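PDB 1L1E: cyclopropane mycolic acid synthase 3 from Mycobacterium tuberculosis, which probably transfers a methylene group from S-adenosyl-L-methionine to a double bond of alpha mycolic acids, forming the proximal cyclopropane ring. Local coordinates for residues 52-57 with 83-88; 77-82 with 105-110. All blocks are in the same frame, centred on the assembly; numbering follows the deposited sequence.

Contact 1: 52-57 with 83-88; sequences KIDLAL and IEKYDV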
# COMPACT_ATOMS: atom_id res chain seq x y z
N LYS A 52 -11.41 -1.48 0.95
CA LYS A 52 -10.34 -0.97 0.11
C LYS A 52 -9.86 -2.07 -0.85
O LYS A 52 -9.62 -1.83 -2.04
CB LYS A 52 -9.21 -0.43 1.00
CG LYS A 52 -7.95 0.01 0.26
CD LYS A 52 -6.98 -1.16 0.03
CE LYS A 52 -6.52 -1.82 1.36
NZ LYS A 52 -5.84 -0.90 2.35
N ILE A 53 -9.71 -3.29 -0.33
CA ILE A 53 -9.28 -4.41 -1.17
C ILE A 53 -10.29 -4.60 -2.32
O ILE A 53 -9.90 -4.69 -3.49
CB ILE A 53 -9.16 -5.68 -0.32
CG1 ILE A 53 -8.04 -5.50 0.71
CG2 ILE A 53 -8.92 -6.89 -1.20
CD1 ILE A 53 -7.91 -6.63 1.71
N ASP A 54 -11.58 -4.61 -2.01
CA ASP A 54 -12.59 -4.77 -3.08
C ASP A 54 -12.57 -3.58 -4.05
O ASP A 54 -12.83 -3.73 -5.24
CB ASP A 54 -14.01 -4.92 -2.50
CG ASP A 54 -14.20 -6.22 -1.73
OD1 ASP A 54 -13.33 -7.12 -1.82
OD2 ASP A 54 -15.22 -6.35 -1.02
N LEU A 55 -12.29 -2.38 -3.54
CA LEU A 55 -12.25 -1.21 -4.41
C LEU A 55 -11.13 -1.34 -5.44
O LEU A 55 -11.33 -1.12 -6.63
CB LEU A 55 -12.04 0.06 -3.59
CG LEU A 55 -11.85 1.35 -4.40
CD1 LEU A 55 -13.18 1.75 -5.07
CD2 LEU A 55 -11.37 2.47 -3.48
N ALA A 56 -9.95 -1.71 -4.97
CA ALA A 56 -8.79 -1.87 -5.84
C ALA A 56 -8.99 -2.99 -6.84
O ALA A 56 -8.83 -2.80 -8.03
CB ALA A 56 -7.54 -2.12 -5.02
N LEU A 57 -9.37 -4.16 -6.34
CA LEU A 57 -9.57 -5.32 -7.19
C LEU A 57 -10.73 -5.16 -8.16
O LEU A 57 -10.67 -5.68 -9.27
CB LEU A 57 -9.76 -6.56 -6.32
CG LEU A 57 -8.58 -6.88 -5.39
CD1 LEU A 57 -8.91 -8.14 -4.57
CD2 LEU A 57 -7.30 -7.09 -6.22
N ILE A 83 -8.66 -14.69 -4.20
CA ILE A 83 -8.97 -16.11 -4.39
C ILE A 83 -10.41 -16.41 -4.03
O ILE A 83 -11.18 -16.90 -4.85
CB ILE A 83 -8.07 -17.01 -3.51
CG1 ILE A 83 -6.60 -16.84 -3.89
CG2 ILE A 83 -8.50 -18.48 -3.68
CD1 ILE A 83 -5.64 -17.68 -3.06
N GLU A 84 -10.78 -16.09 -2.79
CA GLU A 84 -12.12 -16.35 -2.27
C GLU A 84 -13.28 -15.61 -2.91
O GLU A 84 -14.31 -16.23 -3.22
CB GLU A 84 -12.14 -16.10 -0.76
CG GLU A 84 -11.30 -17.08 0.03
CD GLU A 84 -11.34 -16.80 1.52
OE1 GLU A 84 -10.70 -17.56 2.28
OE2 GLU A 84 -12.02 -15.82 1.92
N LYS A 85 -13.16 -14.30 -3.11
CA LYS A 85 -14.25 -13.55 -3.71
C LYS A 85 -14.24 -13.49 -5.23
O LYS A 85 -15.30 -13.52 -5.85
CB LYS A 85 -14.30 -12.11 -3.16
CG LYS A 85 -15.42 -11.29 -3.81
CD LYS A 85 -15.55 -9.87 -3.24
CE LYS A 85 -16.61 -9.11 -4.03
NZ LYS A 85 -17.06 -7.87 -3.32
N TYR A 86 -13.06 -13.40 -5.83
CA TYR A 86 -13.00 -13.30 -7.28
C TYR A 86 -12.57 -14.59 -7.98
O TYR A 86 -12.59 -14.67 -9.20
CB TYR A 86 -12.08 -12.14 -7.67
CG TYR A 86 -12.50 -10.82 -7.03
CD1 TYR A 86 -12.18 -10.53 -5.70
CD2 TYR A 86 -13.25 -9.88 -7.75
CE1 TYR A 86 -12.60 -9.33 -5.10
CE2 TYR A 86 -13.68 -8.68 -7.15
CZ TYR A 86 -13.35 -8.42 -5.83
OH TYR A 86 -13.76 -7.25 -5.25
N ASP A 87 -12.18 -15.59 -7.20
CA ASP A 87 -11.80 -16.90 -7.75
C ASP A 87 -10.67 -16.87 -8.79
O ASP A 87 -10.77 -17.49 -9.85
CB ASP A 87 -13.05 -17.58 -8.33
CG ASP A 87 -12.80 -19.02 -8.71
OD1 ASP A 87 -11.97 -19.67 -8.06
OD2 ASP A 87 -13.46 -19.50 -9.67
N VAL A 88 -9.58 -16.17 -8.48
CA VAL A 88 -8.45 -16.08 -9.39
C VAL A 88 -7.22 -16.73 -8.77
O VAL A 88 -7.18 -16.98 -7.57
CB VAL A 88 -8.10 -14.61 -9.73
CG1 VAL A 88 -9.28 -13.95 -10.40
CG2 VAL A 88 -7.69 -13.84 -8.46
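The phenol ring of Tyr86 lies between two aliphatic groups, with Leu57 on one face and its own neighbour Lys85 on the other. Leu57 sets CB over the ring 4.1 Å from Tyr86 CZ, and its CD1 reaches the same side of the ring, 3.9 Å from Tyr86 CE1. On the opposite face Lys85 CG sits above the rim rather than the centre. At the edge, near the ring plane, is Asp54 OD1; the carboxylate is turned 69° from the ring, and the 3.5 Å between Tyr86 OH and Asp54 OD1 allows at most a weak hydrogen bond.

Helix 45-58 packs against helix 77-86 here, in the Rossmann-like fold of the S-adenosylmethionine-dependent methyltransferases, both lying over the same face of the central sheet. Helix 77-86 directly follows strand 67-71, which with the turn after it probably binds the cofactor, as in relatives. Leu57, at the end of the first helix, packs inward, its side chain about 4 Å from that of Leu68, a cofactor-binding position by similarity, and about 10 Å from the bound S-adenosylhomocysteine.

Nearer the surface the contact turns ionic. Lys85 puts CG anti to its own backbone nitrogen (chi1 178°) and stays extended from there, which brings the ammonium to the carboxylate, the two side chains crossing at about a right angle; Lys85 NZ stands 3.3 Å from Asp54 OD2 in a long salt bridge. Asp54 OD2 has a stronger partner in Arg81, one turn back along helix 77-86, and two cations beside one carboxylate probably keep it ionised.

Contact 2: 77-82 with 105-110; sequences ATMRRA and KMFDQM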
# COMPACT_ATOMS: atom_id res chain seq x y z
N ALA A 77 -3.71 -10.47 2.87
CA ALA A 77 -5.17 -10.27 2.82
C ALA A 77 -5.75 -10.02 1.42
O ALA A 77 -6.85 -10.49 1.10
CB ALA A 77 -5.59 -9.12 3.76
N THR A 78 -5.01 -9.29 0.58
CA THR A 78 -5.48 -8.97 -0.76
C THR A 78 -5.55 -10.23 -1.63
O THR A 78 -6.54 -10.48 -2.32
CB THR A 78 -4.57 -7.92 -1.46
OG1 THR A 78 -4.50 -6.73 -0.66
CG2 THR A 78 -5.11 -7.56 -2.83
N MET A 79 -4.49 -11.03 -1.60
CA MET A 79 -4.49 -12.24 -2.39
C MET A 79 -5.53 -13.23 -1.86
O MET A 79 -6.18 -13.92 -2.64
CB MET A 79 -3.10 -12.88 -2.40
CG MET A 79 -2.05 -12.06 -3.13
SD MET A 79 -0.49 -12.96 -3.35
CE MET A 79 0.19 -12.80 -1.74
N ARG A 80 -5.70 -13.30 -0.54
CA ARG A 80 -6.70 -14.22 -0.01
C ARG A 80 -8.08 -13.80 -0.52
O ARG A 80 -8.87 -14.64 -0.94
CB ARG A 80 -6.72 -14.22 1.52
CG ARG A 80 -7.62 -15.33 2.04
CD ARG A 80 -8.13 -15.10 3.44
NE ARG A 80 -9.01 -16.21 3.81
CZ ARG A 80 -8.57 -17.40 4.21
NH1 ARG A 80 -7.26 -17.62 4.31
NH2 ARG A 80 -9.43 -18.37 4.48
N ARG A 81 -8.36 -12.50 -0.48
CA ARG A 81 -9.64 -12.00 -0.96
C ARG A 81 -9.80 -12.32 -2.45
O ARG A 81 -10.85 -12.80 -2.88
CB ARG A 81 -9.74 -10.48 -0.74
CG ARG A 81 -11.10 -9.88 -1.12
CD ARG A 81 -12.21 -10.32 -0.15
NE ARG A 81 -13.39 -9.48 -0.29
CZ ARG A 81 -14.48 -9.55 0.47
NH1 ARG A 81 -14.56 -10.44 1.46
NH2 ARG A 81 -15.49 -8.73 0.25
N ALA A 82 -8.77 -12.04 -3.24
CA ALA A 82 -8.82 -12.31 -4.68
C ALA A 82 -9.22 -13.76 -4.97
O ALA A 82 -10.01 -14.03 -5.88
CB ALA A 82 -7.46 -12.01 -5.32
N LYS A 105 2.22 -20.02 4.82
CA LYS A 105 1.48 -20.82 5.79
C LYS A 105 -0.01 -20.63 5.50
O LYS A 105 -0.78 -21.59 5.48
CB LYS A 105 1.80 -20.38 7.22
CG LYS A 105 1.01 -21.11 8.29
CD LYS A 105 1.55 -20.81 9.68
CE LYS A 105 0.86 -21.66 10.74
NZ LYS A 105 1.46 -21.47 12.09
N MET A 106 -0.40 -19.38 5.28
CA MET A 106 -1.78 -19.04 4.98
C MET A 106 -2.21 -19.86 3.77
O MET A 106 -3.22 -20.57 3.81
CB MET A 106 -1.90 -17.54 4.66
CG MET A 106 -3.33 -17.02 4.63
SD MET A 106 -3.49 -15.41 3.81
CE MET A 106 -4.43 -14.48 5.01
N PHE A 107 -1.43 -19.76 2.70
CA PHE A 107 -1.71 -20.50 1.47
C PHE A 107 -1.85 -22.02 1.68
O PHE A 107 -2.75 -22.65 1.12
CB PHE A 107 -0.62 -20.24 0.43
CG PHE A 107 -0.72 -18.90 -0.27
CD1 PHE A 107 0.30 -18.47 -1.10
CD2 PHE A 107 -1.85 -18.09 -0.12
CE1 PHE A 107 0.22 -17.25 -1.77
CE2 PHE A 107 -1.94 -16.87 -0.79
CZ PHE A 107 -0.91 -16.46 -1.62
N ASP A 108 -0.94 -22.59 2.48
CA ASP A 108 -0.94 -24.03 2.77
C ASP A 108 -2.17 -24.48 3.57
O ASP A 108 -2.56 -25.65 3.50
CB ASP A 108 0.32 -24.43 3.55
CG ASP A 108 1.60 -24.23 2.75
OD1 ASP A 108 1.55 -24.27 1.51
OD2 ASP A 108 2.66 -24.06 3.38
N GLN A 109 -2.77 -23.56 4.32
CA GLN A 109 -3.94 -23.89 5.14
C GLN A 109 -5.26 -23.89 4.38
O GLN A 109 -6.16 -24.68 4.69
CB GLN A 109 -4.03 -22.93 6.32
CG GLN A 109 -2.96 -23.16 7.37
CD GLN A 109 -2.93 -22.06 8.43
OE1 GLN A 109 -2.23 -22.18 9.42
NE2 GLN A 109 -3.69 -20.99 8.20
N MET A 110 -5.38 -23.03 3.38
CA MET A 110 -6.62 -22.96 2.62
C MET A 110 -6.71 -24.01 1.53
O MET A 110 -5.70 -24.57 1.11
CB MET A 110 -6.82 -21.54 2.04
CG MET A 110 -5.63 -20.93 1.32
SD MET A 110 -5.89 -19.14 0.97
CE MET A 110 -5.36 -18.44 2.48
O HOH W 1 -5.48 -20.29 5.38
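Met106 opens the contact by running obliquely across Arg80. Its sulfur and methyl rest against the aliphatic part of the arginine, SD 4.1 Å from Arg80 CB and CE 4.1 Å from Arg80 CD, while its CG lies at the edge of the guanidinium, in the plane of that group. Phe107 follows and reaches toward Met79, which a bend at its last torsion (chi3 -78°) curls against the end of the ring. The sulfur approaches in the ring plane, 5.3 Å from the Phe107 centroid to Met79 SD and 85° off the ring normal, making an edge-on Met-aromatic contact; Met79 CE is 3.8 Å from Phe107 CZ.

Gln109 joins through a water, which donates to Met106 O at 2.8 Å and accepts weakly from Gln109 NE2 and Arg80 NH1. The stronger partner of Arg80 is Glu84, one turn on in the same helix, salt-bridged to NE. Met110 leaves the helical conformation and lays its thioether by the guanidinium, although the modelled position of its methyl is doubtful.

Beneath this pairing of helices 77-86 and 97-109, Met79 and Phe107 both rest on Val90 of strand 89-94, while helix 45-58 packs against helix 77-86 through Ile53.

Overall arrangement
Both contacts use helix 77-86, which is flanked by helix 45-58 in contact 1 and helix 97-109 in contact 2; their centres lie 12 Å apart. Each is partly buried, with an apolar part facing the sheet and a polar part nearer solvent. The apolar pair is leucine against a tyrosine face in contact 1 and methionine sulfur at a phenylalanine edge in contact 2. Outside it, contact 1 joins its helices by direct charge pairing, whereas contact 2 has methionines against the chain of Arg80 and a weak water bridge, the salt bridge of Arg80 staying within its own helix. A salt bridge couples the two, Arg81 NH2 of 77-82 to Asp54 OD2 of 52-57 at 2.7 Å.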